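Protein HTP-2 (PDB 4TZM) binds a closure motif of its partner HTP-3, probably through its HORMA domain, in the hierarchical assembly of the meiotic chromosome axis. Local coordinates at residues 16-21 with 29-34; 38-43 with 99-104; 103-108 with 197-202; 129-134 with 238-243. One frame throughout, in Å; residues are numbered along the deposited sequence.

Interaction 1 (16-21 with 29-34); sequences KDAIDD and PSIVSD
The N-terminal arm doubles back on itself just before helix 35-56, laying Ala-18 and Ile-19 against Ser-30 and Ile-31. One backbone bond ties the two runs: Ile-19 N donates a hydrogen bond to Ser-30 O at 3.0 Å, nearly straight at 167°. The same carbonyl also receives a CA-H contact, Ala-18 CA lying 3.4 Å from Ser-30 O, so two neighbouring residues converge on one oxygen. Beside this, the Ala-18 methyl packs on Ile-31, CB 3.6 Å from CG1, which stands anti to the carbonyl carbon (chi1 -59°). Asp-17 sits at the centre of an inverse gamma turn. Its OD2 comes 3.9 Å from Ser-33 CB, a mere packing contact, while OD1 takes the backbone N-H of Ala-164 at the start of helix 164-185. Ser-30 OG is likewise engaged outside the pair, with Ser-25 OG. The side chain of Ile-19 reaches Ala-164 and Arg-168, and Val-32 touches Val-167, so both runs rest on helix 164-185. With their directions 152° apart and no beta bridge between them, they form an irregular, nearly antiparallel chain reversal at the surface, leading into helix 35-56, the first helix of this HORMA protein.

Interaction 2 (38-43 with 99-104); sequences SSNFMI and ATKDGF
Ser-39 and Thr-100 meet hydroxyl to hydroxyl between two helices, Ser-39 OG donating to Thr-100 OG1 at 3.1 Å. The serine oxygen extends away from its own backbone N (chi1 -168°), which carries it across to the neighbouring helix. Both residues are buried, so the pair gives two buried polar atoms a partner. Thr-100 OG1 is bonded in turn to Gly-97 O, and a short polar relay runs from helix 35-56 into helix 84-102. These are two helices of the HORMA core side by side, the contact falling close to where helix 84-102 stops. There Gly-103, with positive phi (84°), is the C-prime residue of a Schellman motif, and Phe-104 N returns to Ala-99 O at 2.9 Å. Lys-101 reaches back toward helix 35-56. Extended beyond CG, its chain passes over Ser-39, with CG a tight 3.0 Å from Ser-39 OG, and then slants across Asn-40, where NZ makes a weak bond to OD1 at 3.0 Å. Ile-43 meets the same lysine at about a right angle, CD1 packing 3.7 Å from Lys-101 CE, an apolar neighbour for the aliphatic part of the chain. Ser-39 and Met-42 also touch His-240 of strand 240-248.

Interaction 3 (103-108 with 197-202); sequences GFLKEI and FRLKYT
A classic beta bulge interrupts the antiparallel pairing of strands 105-113 and 193-201, where Lys-106 and Glu-107 both face Lys-200. Lys-200 O takes both of their N-H groups: Lys-106 N lies 2.8 Å from it, and Glu-107 N adds a weak bond at 3.4 Å. Lys-200 N returns a bond to Glu-107 O at 2.9 Å, in the carbonyl plane, and past it Ile-108 pairs with Leu-199. On the other flank of the bulge, Thr-202 N binds Phe-104 O at 2.7 Å from above the carbonyl plane, 36° out of it. Thr-202 OG1 hovers near both Gly-103 O and Phe-104 O, each a weak possibility.

The bulge turns the side chains of Lys-106 and Lys-200 the same way, and they run side by side, CG of the first 3.9 Å from CD of the second. Their like charges stay 5.1 Å apart, NZ to NZ; Lys-106 NZ has a long, weak ion pair with Asp-150, and the carboxylate of Glu-107 is bonded to Tyr-221 OH. Leu-105 and Leu-199 instead cross at about a right angle, with Leu-105 CD1 against Leu-199 CB (3.9 Å), while Leu-199 CD1 sits 3.6 Å above one face of the Tyr-201 ring, toward its rim. The outer side of strand 193-201 carries the HTP-3 peptide: Arg-198, Leu-199 and Lys-200 form an antiparallel ladder with it, and Tyr-201 packs on its backbone. This sheet extension by a closure motif is the hallmark of peptide-bound HORMA domains.

Interaction 4 (129-134 with 238-243); sequences FIYFEN and GHHAAH
With CG turned anti to the carbonyl carbon in both Tyr-131 (chi1 -62°) and His-240 (chi1 -57°), the two rings of this cross-strand pair meet rim to rim. Tyr-131 CD1 comes 3.4 Å from His-240 CD2, and the planes stand at 79°, neither ring lying over the other. Each polar end is bound outside the pair: Tyr-131 OH to Leu-105 O, and His-240 ND1 to Ser-38 OG, which would help set the rotation of the imidazole. On the same face of the sheet, Phe-129 CE2 packs 3.9 Å from Ala-242 CB, and Phe-129 also touches Ile-46 of helix 35-56. Ile-130 and Ala-241 point to the other face, against Leu-156 of helix 153-158. Phe-132 brings the edge of its ring to the methyl of Ala-241, CE1 to CB 3.6 Å.

Ile-130 and Ala-241 exchange N-H...O bonds in both directions, Ile-130 N to Ala-241 O at 2.8 Å and Ala-241 N to Ile-130 O at 2.9 Å. Phe-132 N adds a third, to His-239 O. Where the strands part, one water donates to both Phe-132 O and His-239 O, and a second links Phe-132 O to His-239 ND1, 2.6 Å from the latter. A C-terminal strand annealed to the edge of the central hairpin in this way is consistent with the closed HORMA conformation, in which the safety belt embraces a bound closure motif.

Interactions 3 and 4 belong to one sheet, lying on the two sides of the hairpin formed by strands 105-113 and 123-133, with centres about 14 Å apart; Lys-106 O to Phe-129 N (2.8 Å) joins them. Interaction 2 adjoins both, its centre about 11 Å from that of interaction 3 and about 9 Å from that of interaction 4: it shares Gly-103 and Phe-104 with interaction 3, and Ser-38 OG lies 2.9 Å from His-239 N of interaction 4. Interaction 1 is peripheral, yet Val-32 O reaches Gly-238 N at 2.9 Å, tying the N-terminal arm to the loop that leads into strand 240-248. The HTP-3 peptide adjoins interaction 3, whose centre is about 26 Å from that of interaction 1.

Interaction 1 (16-21 with 29-34)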
loop_
_atom_site.group_PDB
_atom_site.type_symbol
_atom_site.label_atom_id
_atom_site.label_comp_id
_atom_site.label_asym_id
_atom_site.label_seq_id
_atom_site.Cartn_x
_atom_site.Cartn_y
_atom_site.Cartn_z
ATOM N N LYS A 16 -12.685 21.016 12.977
ATOM C CA LYS A 16 -11.647 20.962 11.955
ATOM C C LYS A 16 -11.571 19.575 11.332
ATOM O O LYS A 16 -11.532 18.576 12.048
ATOM C CB LYS A 16 -10.285 21.338 12.545
ATOM C CG LYS A 16 -9.962 22.823 12.502
ATOM C CD LYS A 16 -8.509 23.072 12.874
ATOM C CE LYS A 16 -8.116 24.521 12.643
ATOM N NZ LYS A 16 -6.675 24.757 12.949
ATOM N N ASP A 17 -11.542 19.508 10.003
ATOM C CA ASP A 17 -11.387 18.223 9.332
ATOM C C ASP A 17 -9.993 17.673 9.616
ATOM O O ASP A 17 -9.074 17.808 8.807
ATOM C CB ASP A 17 -11.609 18.348 7.827
ATOM C CG ASP A 17 -11.381 17.038 7.094
ATOM O OD1 ASP A 17 -11.586 15.972 7.708
ATOM O OD2 ASP A 17 -10.985 17.074 5.909
ATOM N N ALA A 18 -9.847 17.060 10.784
ATOM C CA ALA A 18 -8.583 16.489 11.214
ATOM C C ALA A 18 -8.834 15.441 12.282
ATOM O O ALA A 18 -9.835 15.495 12.993
ATOM C CB ALA A 18 -7.657 17.576 11.736
ATOM N N ILE A 19 -7.923 14.484 12.392
ATOM C CA ILE A 19 -8.072 13.429 13.381
ATOM C C ILE A 19 -7.451 13.834 14.714
ATOM O O ILE A 19 -6.269 14.172 14.787
ATOM C CB ILE A 19 -7.449 12.112 12.887
ATOM C CG1 ILE A 19 -8.302 11.531 11.756
ATOM C CG2 ILE A 19 -7.327 11.107 14.028
ATOM C CD1 ILE A 19 -7.557 10.590 10.843
ATOM N N ASP A 20 -8.265 13.815 15.764
ATOM C CA ASP A 20 -7.786 14.110 17.106
ATOM C C ASP A 20 -7.584 12.808 17.871
ATOM O O ASP A 20 -8.438 12.396 18.657
ATOM C CB ASP A 20 -8.764 15.023 17.846
ATOM C CG ASP A 20 -8.115 15.755 19.005
ATOM O OD1 ASP A 20 -6.927 16.125 18.883
ATOM O OD2 ASP A 20 -8.790 15.963 20.035
ATOM N N ASP A 21 -6.452 12.158 17.621
ATOM C CA ASP A 21 -6.134 10.884 18.254
ATOM C C ASP A 21 -4.621 10.732 18.407
ATOM O O ASP A 21 -3.874 10.851 17.435
ATOM C CB ASP A 21 -6.716 9.722 17.442
ATOM C CG ASP A 21 -6.468 8.372 18.091
ATOM O OD1 ASP A 21 -5.412 7.767 17.818
ATOM O OD2 ASP A 21 -7.331 7.914 18.870
ATOM N N PRO A 29 -0.335 11.232 9.254
ATOM C CA PRO A 29 -0.669 12.656 9.382
ATOM C C PRO A 29 -2.109 12.841 9.858
ATOM O O PRO A 29 -2.973 12.051 9.476
ATOM C CB PRO A 29 -0.480 13.196 7.958
ATOM C CG PRO A 29 -0.658 12.000 7.070
ATOM C CD PRO A 29 -0.116 10.835 7.850
ATOM N N SER A 30 -2.360 13.855 10.683
ATOM C CA SER A 30 -3.697 14.085 11.228
ATOM C C SER A 30 -4.590 14.810 10.229
ATOM O O SER A 30 -5.818 14.746 10.315
ATOM C CB SER A 30 -3.619 14.883 12.531
ATOM O OG SER A 30 -2.979 14.138 13.550
ATOM N N ILE A 31 -3.964 15.510 9.289
ATOM C CA ILE A 31 -4.684 16.170 8.209
ATOM C C ILE A 31 -4.236 15.580 6.875
ATOM O O ILE A 31 -3.040 15.441 6.626
ATOM C CB ILE A 31 -4.453 17.694 8.218
ATOM C CG1 ILE A 31 -4.902 18.289 9.555
ATOM C CG2 ILE A 31 -5.195 18.358 7.068
ATOM C CD1 ILE A 31 -4.816 19.800 9.619
ATOM N N VAL A 32 -5.197 15.221 6.029
ATOM C CA VAL A 32 -4.899 14.582 4.752
ATOM C C VAL A 32 -5.641 15.246 3.595
ATOM O O VAL A 32 -5.729 14.681 2.506
ATOM C CB VAL A 32 -5.270 13.081 4.772
ATOM C CG1 VAL A 32 -4.435 12.334 5.798
ATOM C CG2 VAL A 32 -6.762 12.906 5.056
ATOM N N SER A 33 -6.171 16.443 3.835
ATOM C CA SER A 33 -7.017 17.119 2.852
ATOM C C SER A 33 -6.222 17.876 1.783
ATOM O O SER A 33 -6.681 18.015 0.648
ATOM C CB SER A 33 -7.977 18.077 3.564
ATOM O OG SER A 33 -7.278 18.934 4.450
ATOM N N ASP A 34 -5.038 18.363 2.144
ATOM C CA ASP A 34 -4.198 19.111 1.211
ATOM C C ASP A 34 -3.275 18.161 0.433
ATOM O O ASP A 34 -2.970 17.071 0.913
ATOM C CB ASP A 34 -3.387 20.175 1.963
ATOM C CG ASP A 34 -2.390 19.574 2.923
ATOM O OD1 ASP A 34 -2.773 19.297 4.079
ATOM O OD2 ASP A 34 -1.223 19.384 2.523
#

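Interaction 2 (38-43 with 99-104)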
loop_
_atom_site.group_PDB
_atom_site.type_symbol
_atom_site.label_atom_id
_atom_site.label_comp_id
_atom_site.label_asym_id
_atom_site.label_seq_id
_atom_site.Cartn_x
_atom_site.Cartn_y
_atom_site.Cartn_z
ATOM N N SER A 38 -1.904 14.647 1.747
ATOM C CA SER A 38 -2.647 13.554 1.125
ATOM C C SER A 38 -1.669 12.521 0.584
ATOM O O SER A 38 -1.915 11.310 0.627
ATOM C CB SER A 38 -3.537 14.082 -0.001
ATOM O OG SER A 38 -4.005 13.033 -0.830
ATOM N N SER A 39 -0.554 13.037 0.078
ATOM C CA SER A 39 0.519 12.247 -0.499
ATOM C C SER A 39 1.385 11.631 0.598
ATOM O O SER A 39 1.829 10.485 0.489
ATOM C CB SER A 39 1.366 13.123 -1.420
ATOM O OG SER A 39 2.239 12.336 -2.200
ATOM N N ASN A 40 1.619 12.398 1.659
ATOM C CA ASN A 40 2.339 11.883 2.814
ATOM C C ASN A 40 1.575 10.739 3.445
ATOM O O ASN A 40 2.168 9.815 3.999
ATOM C CB ASN A 40 2.579 12.984 3.846
ATOM C CG ASN A 40 3.679 13.936 3.430
ATOM O OD1 ASN A 40 4.582 13.556 2.693
ATOM N ND2 ASN A 40 3.607 15.180 3.897
ATOM N N PHE A 41 0.250 10.797 3.363
ATOM C CA PHE A 41 -0.537 9.716 3.916
ATOM C C PHE A 41 -0.346 8.420 3.122
ATOM O O PHE A 41 -0.241 7.349 3.709
ATOM C CB PHE A 41 -2.026 10.070 3.971
ATOM C CG PHE A 41 -2.875 8.909 4.374
ATOM C CD1 PHE A 41 -3.014 8.574 5.707
ATOM C CD2 PHE A 41 -3.479 8.110 3.419
ATOM C CE1 PHE A 41 -3.766 7.483 6.085
ATOM C CE2 PHE A 41 -4.228 7.020 3.790
ATOM C CZ PHE A 41 -4.373 6.704 5.125
ATOM N N MET A 42 -0.313 8.511 1.794
ATOM C CA MET A 42 -0.154 7.316 0.965
ATOM C C MET A 42 1.194 6.643 1.226
ATOM O O MET A 42 1.298 5.417 1.222
ATOM C CB MET A 42 -0.285 7.657 -0.523
ATOM C CG MET A 42 -1.681 8.082 -0.967
ATOM S SD MET A 42 -2.964 6.909 -0.483
ATOM C CE MET A 42 -4.160 7.161 -1.781
ATOM N N ILE A 43 2.220 7.459 1.444
ATOM C CA ILE A 43 3.550 6.966 1.785
ATOM C C ILE A 43 3.510 6.129 3.064
ATOM O O ILE A 43 4.067 5.033 3.111
ATOM C CB ILE A 43 4.549 8.133 1.952
ATOM C CG1 ILE A 43 4.615 8.953 0.660
ATOM C CG2 ILE A 43 5.926 7.619 2.337
ATOM C CD1 ILE A 43 5.639 10.061 0.675
ATOM N N ALA A 99 7.215 8.640 -4.951
ATOM C CA ALA A 99 6.801 8.798 -6.337
ATOM C C ALA A 99 5.324 9.187 -6.483
ATOM O O ALA A 99 4.894 9.560 -7.573
ATOM C CB ALA A 99 7.086 7.522 -7.113
ATOM N N THR A 100 4.543 9.110 -5.406
ATOM C CA THR A 100 3.152 9.560 -5.493
ATOM C C THR A 100 3.076 11.082 -5.401
ATOM O O THR A 100 2.088 11.681 -5.825
ATOM C CB THR A 100 2.235 8.942 -4.399
ATOM O OG1 THR A 100 2.621 9.412 -3.101
ATOM C CG2 THR A 100 2.278 7.425 -4.434
ATOM N N LYS A 101 4.116 11.707 -4.855
ATOM C CA LYS A 101 4.173 13.166 -4.803
ATOM C C LYS A 101 4.338 13.730 -6.204
ATOM O O LYS A 101 3.654 14.678 -6.592
ATOM C CB LYS A 101 5.310 13.641 -3.906
ATOM C CG LYS A 101 5.127 13.239 -2.464
ATOM C CD LYS A 101 6.166 13.854 -1.567
ATOM C CE LYS A 101 5.776 13.648 -0.122
ATOM N NZ LYS A 101 6.896 13.952 0.808
ATOM N N ASP A 102 5.249 13.135 -6.962
ATOM C CA ASP A 102 5.442 13.509 -8.355
ATOM C C ASP A 102 4.243 13.073 -9.196
ATOM O O ASP A 102 3.965 13.652 -10.242
ATOM C CB ASP A 102 6.727 12.887 -8.906
ATOM C CG ASP A 102 7.952 13.213 -8.063
ATOM O OD1 ASP A 102 7.816 13.352 -6.830
ATOM O OD2 ASP A 102 9.057 13.320 -8.637
ATOM N N GLY A 103 3.539 12.044 -8.729
ATOM C CA GLY A 103 2.401 11.499 -9.445
ATOM C C GLY A 103 2.798 10.501 -10.518
ATOM O O GLY A 103 2.137 10.399 -11.551
ATOM N N PHE A 104 3.867 9.751 -10.266
ATOM C CA PHE A 104 4.459 8.896 -11.293
ATOM C C PHE A 104 4.225 7.407 -11.056
ATOM O O PHE A 104 4.501 6.587 -11.933
ATOM C CB PHE A 104 5.964 9.160 -11.392
ATOM C CG PHE A 104 6.311 10.532 -11.899
ATOM C CD1 PHE A 104 5.379 11.296 -12.590
ATOM C CD2 PHE A 104 7.577 11.058 -11.693
ATOM C CE1 PHE A 104 5.703 12.561 -13.059
ATOM C CE2 PHE A 104 7.907 12.320 -12.158
ATOM C CZ PHE A 104 6.970 13.072 -12.841
#

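Interaction 3 (103-108 with 197-202)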
loop_
_atom_site.group_PDB
_atom_site.type_symbol
_atom_site.label_atom_id
_atom_site.label_comp_id
_atom_site.label_asym_id
_atom_site.label_seq_id
_atom_site.Cartn_x
_atom_site.Cartn_y
_atom_site.Cartn_z
ATOM N N GLY A 103 3.539 12.044 -8.729
ATOM C CA GLY A 103 2.401 11.499 -9.445
ATOM C C GLY A 103 2.798 10.501 -10.518
ATOM O O GLY A 103 2.137 10.399 -11.551
ATOM N N PHE A 104 3.867 9.751 -10.266
ATOM C CA PHE A 104 4.459 8.896 -11.293
ATOM C C PHE A 104 4.225 7.407 -11.056
ATOM O O PHE A 104 4.501 6.587 -11.933
ATOM C CB PHE A 104 5.964 9.160 -11.392
ATOM C CG PHE A 104 6.311 10.532 -11.899
ATOM C CD1 PHE A 104 5.379 11.296 -12.590
ATOM C CD2 PHE A 104 7.577 11.058 -11.693
ATOM C CE1 PHE A 104 5.703 12.561 -13.059
ATOM C CE2 PHE A 104 7.907 12.320 -12.158
ATOM C CZ PHE A 104 6.970 13.072 -12.841
ATOM N N LEU A 105 3.718 7.058 -9.879
ATOM C CA LEU A 105 3.519 5.655 -9.522
ATOM C C LEU A 105 2.102 5.175 -9.832
ATOM O O LEU A 105 1.132 5.708 -9.296
ATOM C CB LEU A 105 3.824 5.432 -8.039
ATOM C CG LEU A 105 3.723 3.974 -7.596
ATOM C CD1 LEU A 105 4.838 3.157 -8.232
ATOM C CD2 LEU A 105 3.756 3.862 -6.081
ATOM N N LYS A 106 1.992 4.161 -10.688
ATOM C CA LYS A 106 0.699 3.587 -11.061
ATOM C C LYS A 106 0.282 2.461 -10.109
ATOM O O LYS A 106 -0.840 2.444 -9.595
ATOM C CB LYS A 106 0.746 3.072 -12.505
ATOM C CG LYS A 106 -0.476 2.273 -12.946
ATOM C CD LYS A 106 -1.721 3.142 -13.065
ATOM C CE LYS A 106 -2.905 2.344 -13.608
ATOM N NZ LYS A 106 -3.232 1.154 -12.767
ATOM N N GLU A 107 1.200 1.531 -9.872
ATOM C CA GLU A 107 0.939 0.376 -9.023
ATOM C C GLU A 107 2.219 -0.138 -8.383
ATOM O O GLU A 107 3.237 -0.269 -9.056
ATOM C CB GLU A 107 0.294 -0.750 -9.833
ATOM C CG GLU A 107 0.193 -2.067 -9.073
ATOM C CD GLU A 107 -0.368 -3.205 -9.909
ATOM O OE1 GLU A 107 -0.843 -2.953 -11.036
ATOM O OE2 GLU A 107 -0.333 -4.359 -9.434
ATOM N N ILE A 108 2.178 -0.428 -7.086
ATOM C CA ILE A 108 3.264 -1.180 -6.467
ATOM C C ILE A 108 2.727 -2.501 -5.925
ATOM O O ILE A 108 1.712 -2.537 -5.223
ATOM C CB ILE A 108 3.973 -0.388 -5.342
ATOM C CG1 ILE A 108 5.005 -1.283 -4.652
ATOM C CG2 ILE A 108 2.973 0.168 -4.340
ATOM C CD1 ILE A 108 5.877 -0.571 -3.648
ATOM N N PHE A 197 9.277 -7.005 -4.882
ATOM C CA PHE A 197 8.525 -5.765 -5.046
ATOM C C PHE A 197 8.666 -5.273 -6.480
ATOM O O PHE A 197 9.773 -5.022 -6.951
ATOM C CB PHE A 197 9.009 -4.694 -4.071
ATOM C CG PHE A 197 8.425 -4.819 -2.695
ATOM C CD1 PHE A 197 7.101 -4.490 -2.460
ATOM C CD2 PHE A 197 9.200 -5.261 -1.635
ATOM C CE1 PHE A 197 6.557 -4.602 -1.194
ATOM C CE2 PHE A 197 8.661 -5.375 -0.366
ATOM C CZ PHE A 197 7.339 -5.045 -0.146
ATOM N N ARG A 198 7.541 -5.149 -7.174
ATOM C CA ARG A 198 7.546 -4.733 -8.572
ATOM C C ARG A 198 6.537 -3.615 -8.786
ATOM O O ARG A 198 5.434 -3.655 -8.244
ATOM C CB ARG A 198 7.234 -5.920 -9.488
ATOM C CG ARG A 198 8.072 -7.159 -9.203
ATOM C CD ARG A 198 7.699 -8.320 -10.109
ATOM N NE ARG A 198 8.331 -9.563 -9.675
ATOM C CZ ARG A 198 8.250 -10.714 -10.334
ATOM N NH1 ARG A 198 7.566 -10.787 -11.468
ATOM N NH2 ARG A 198 8.856 -11.794 -9.859
ATOM N N LEU A 199 6.911 -2.612 -9.574
ATOM C CA LEU A 199 6.041 -1.459 -9.745
ATOM C C LEU A 199 5.854 -1.062 -11.206
ATOM O O LEU A 199 6.590 -1.502 -12.089
ATOM C CB LEU A 199 6.570 -0.272 -8.923
ATOM C CG LEU A 199 7.981 0.278 -9.129
ATOM C CD1 LEU A 199 8.049 1.216 -10.319
ATOM C CD2 LEU A 199 8.446 0.997 -7.875
ATOM N N LYS A 200 4.849 -0.229 -11.444
ATOM C CA LYS A 200 4.549 0.253 -12.778
ATOM C C LYS A 200 4.481 1.772 -12.764
ATOM O O LYS A 200 3.754 2.360 -11.965
ATOM C CB LYS A 200 3.233 -0.340 -13.281
ATOM C CG LYS A 200 2.793 0.142 -14.651
ATOM C CD LYS A 200 1.451 -0.467 -15.031
ATOM C CE LYS A 200 0.978 0.014 -16.392
ATOM N NZ LYS A 200 -0.380 -0.509 -16.708
ATOM N N TYR A 201 5.256 2.403 -13.637
ATOM C CA TYR A 201 5.258 3.854 -13.745
ATOM C C TYR A 201 4.029 4.318 -14.518
ATOM O O TYR A 201 3.453 3.559 -15.299
ATOM C CB TYR A 201 6.534 4.343 -14.432
ATOM C CG TYR A 201 7.821 4.061 -13.681
ATOM C CD1 TYR A 201 8.501 2.860 -13.849
ATOM C CD2 TYR A 201 8.370 5.006 -12.822
ATOM C CE1 TYR A 201 9.684 2.603 -13.174
ATOM C CE2 TYR A 201 9.553 4.758 -12.142
ATOM C CZ TYR A 201 10.205 3.556 -12.321
ATOM O OH TYR A 201 11.381 3.310 -11.646
ATOM N N THR A 202 3.622 5.562 -14.292
ATOM C CA THR A 202 2.540 6.160 -15.065
ATOM C C THR A 202 3.066 6.640 -16.417
ATOM O O THR A 202 4.278 6.670 -16.643
ATOM C CB THR A 202 1.892 7.340 -14.320
ATOM O OG1 THR A 202 2.881 8.340 -14.048
ATOM C CG2 THR A 202 1.277 6.872 -13.008
#

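Interaction 4 (129-134 with 238-243)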
loop_
_atom_site.group_PDB
_atom_site.type_symbol
_atom_site.label_atom_id
_atom_site.label_comp_id
_atom_site.label_asym_id
_atom_site.label_seq_id
_atom_site.Cartn_x
_atom_site.Cartn_y
_atom_site.Cartn_z
ATOM N N PHE A 129 -2.997 3.087 -7.870
ATOM C CA PHE A 129 -3.246 4.468 -7.487
ATOM C C PHE A 129 -4.033 5.264 -8.531
ATOM O O PHE A 129 -4.031 4.943 -9.720
ATOM C CB PHE A 129 -1.911 5.162 -7.180
ATOM C CG PHE A 129 -1.223 4.624 -5.952
ATOM C CD1 PHE A 129 -0.359 3.540 -6.037
ATOM C CD2 PHE A 129 -1.457 5.191 -4.707
ATOM C CE1 PHE A 129 0.265 3.037 -4.904
ATOM C CE2 PHE A 129 -0.838 4.695 -3.571
ATOM C CZ PHE A 129 0.023 3.618 -3.670
ATOM N N ILE A 130 -4.734 6.288 -8.053
ATOM C CA ILE A 130 -5.412 7.249 -8.910
ATOM C C ILE A 130 -5.056 8.638 -8.418
ATOM O O ILE A 130 -5.077 8.900 -7.216
ATOM C CB ILE A 130 -6.945 7.075 -8.896
ATOM C CG1 ILE A 130 -7.334 5.658 -9.318
ATOM C CG2 ILE A 130 -7.616 8.105 -9.805
ATOM C CD1 ILE A 130 -8.811 5.359 -9.174
ATOM N N TYR A 131 -4.720 9.525 -9.345
ATOM C CA TYR A 131 -4.349 10.881 -8.989
ATOM C C TYR A 131 -5.475 11.834 -9.370
ATOM O O TYR A 131 -6.102 11.674 -10.414
ATOM C CB TYR A 131 -3.030 11.253 -9.669
ATOM C CG TYR A 131 -1.892 10.368 -9.210
ATOM C CD1 TYR A 131 -1.207 10.647 -8.036
ATOM C CD2 TYR A 131 -1.526 9.234 -9.929
ATOM C CE1 TYR A 131 -0.179 9.837 -7.598
ATOM C CE2 TYR A 131 -0.497 8.416 -9.495
ATOM C CZ TYR A 131 0.174 8.724 -8.328
ATOM O OH TYR A 131 1.203 7.920 -7.882
ATOM N N PHE A 132 -5.759 12.801 -8.503
ATOM C CA PHE A 132 -6.822 13.761 -8.778
ATOM C C PHE A 132 -6.277 15.170 -8.936
ATOM O O PHE A 132 -5.210 15.511 -8.414
ATOM C CB PHE A 132 -7.878 13.743 -7.672
ATOM C CG PHE A 132 -8.652 12.459 -7.591
ATOM C CD1 PHE A 132 -8.150 11.377 -6.882
ATOM C CD2 PHE A 132 -9.890 12.335 -8.211
ATOM C CE1 PHE A 132 -8.862 10.190 -6.798
ATOM C CE2 PHE A 132 -10.607 11.149 -8.134
ATOM C CZ PHE A 132 -10.092 10.076 -7.425
ATOM N N GLU A 133 -7.033 15.983 -9.659
ATOM C CA GLU A 133 -6.689 17.374 -9.898
ATOM C C GLU A 133 -7.909 18.234 -9.610
ATOM O O GLU A 133 -8.973 17.702 -9.285
ATOM C CB GLU A 133 -6.224 17.567 -11.337
ATOM C CG GLU A 133 -7.316 17.283 -12.355
ATOM C CD GLU A 133 -6.765 16.846 -13.694
ATOM O OE1 GLU A 133 -5.529 16.874 -13.865
ATOM O OE2 GLU A 133 -7.570 16.470 -14.574
ATOM N N ASN A 134 -7.756 19.551 -9.730
ATOM C CA ASN A 134 -8.859 20.485 -9.520
ATOM C C ASN A 134 -9.534 20.272 -8.168
ATOM O O ASN A 134 -10.651 19.760 -8.095
ATOM C CB ASN A 134 -9.879 20.352 -10.656
ATOM C CG ASN A 134 -10.878 21.489 -10.682
ATOM O OD1 ASN A 134 -10.721 22.490 -9.983
ATOM N ND2 ASN A 134 -11.911 21.344 -11.501
ATOM N N GLY A 238 -7.308 13.431 0.416
ATOM C CA GLY A 238 -7.682 14.622 -0.323
ATOM C C GLY A 238 -7.478 14.588 -1.828
ATOM O O GLY A 238 -8.339 15.045 -2.580
ATOM N N HIS A 239 -6.348 14.063 -2.287
ATOM C CA HIS A 239 -5.998 14.226 -3.695
ATOM C C HIS A 239 -5.489 12.951 -4.345
ATOM O O HIS A 239 -4.982 12.976 -5.466
ATOM C CB HIS A 239 -4.964 15.346 -3.835
ATOM C CG HIS A 239 -5.439 16.658 -3.294
ATOM N ND1 HIS A 239 -5.933 17.660 -4.096
ATOM C CD2 HIS A 239 -5.531 17.112 -2.021
ATOM C CE1 HIS A 239 -6.294 18.684 -3.345
ATOM N NE2 HIS A 239 -6.061 18.379 -2.083
ATOM N N HIS A 240 -5.643 11.835 -3.645
ATOM C CA HIS A 240 -5.172 10.559 -4.149
ATOM C C HIS A 240 -6.169 9.463 -3.812
ATOM O O HIS A 240 -7.006 9.627 -2.924
ATOM C CB HIS A 240 -3.802 10.209 -3.556
ATOM C CG HIS A 240 -2.750 11.244 -3.797
ATOM N ND1 HIS A 240 -2.666 12.404 -3.059
ATOM C CD2 HIS A 240 -1.740 11.299 -4.700
ATOM C CE1 HIS A 240 -1.649 13.131 -3.495
ATOM N NE2 HIS A 240 -1.074 12.480 -4.491
ATOM N N ALA A 241 -6.078 8.350 -4.529
ATOM C CA ALA A 241 -6.851 7.162 -4.199
ATOM C C ALA A 241 -6.001 5.922 -4.433
ATOM O O ALA A 241 -5.155 5.903 -5.327
ATOM C CB ALA A 241 -8.139 7.101 -5.018
ATOM N N ALA A 242 -6.223 4.896 -3.618
ATOM C CA ALA A 242 -5.507 3.639 -3.763
ATOM C C ALA A 242 -6.472 2.453 -3.696
ATOM O O ALA A 242 -7.466 2.492 -2.966
ATOM C CB ALA A 242 -4.437 3.514 -2.694
ATOM N N HIS A 243 -6.185 1.409 -4.469
ATOM C CA HIS A 243 -6.984 0.189 -4.432
ATOM C C HIS A 243 -6.099 -1.018 -4.123
ATOM O O HIS A 243 -5.161 -1.316 -4.866
ATOM C CB HIS A 243 -7.715 -0.018 -5.756
ATOM C CG HIS A 243 -8.670 -1.170 -5.739
ATOM N ND1 HIS A 243 -8.494 -2.291 -6.520
ATOM C CD2 HIS A 243 -9.806 -1.376 -5.033
ATOM C CE1 HIS A 243 -9.487 -3.137 -6.300
ATOM N NE2 HIS A 243 -10.293 -2.606 -5.401
HETATM O O HOH W 1 -2.826 14.449 -6.905
HETATM O O HOH W 2 -5.881 17.978 -6.726
#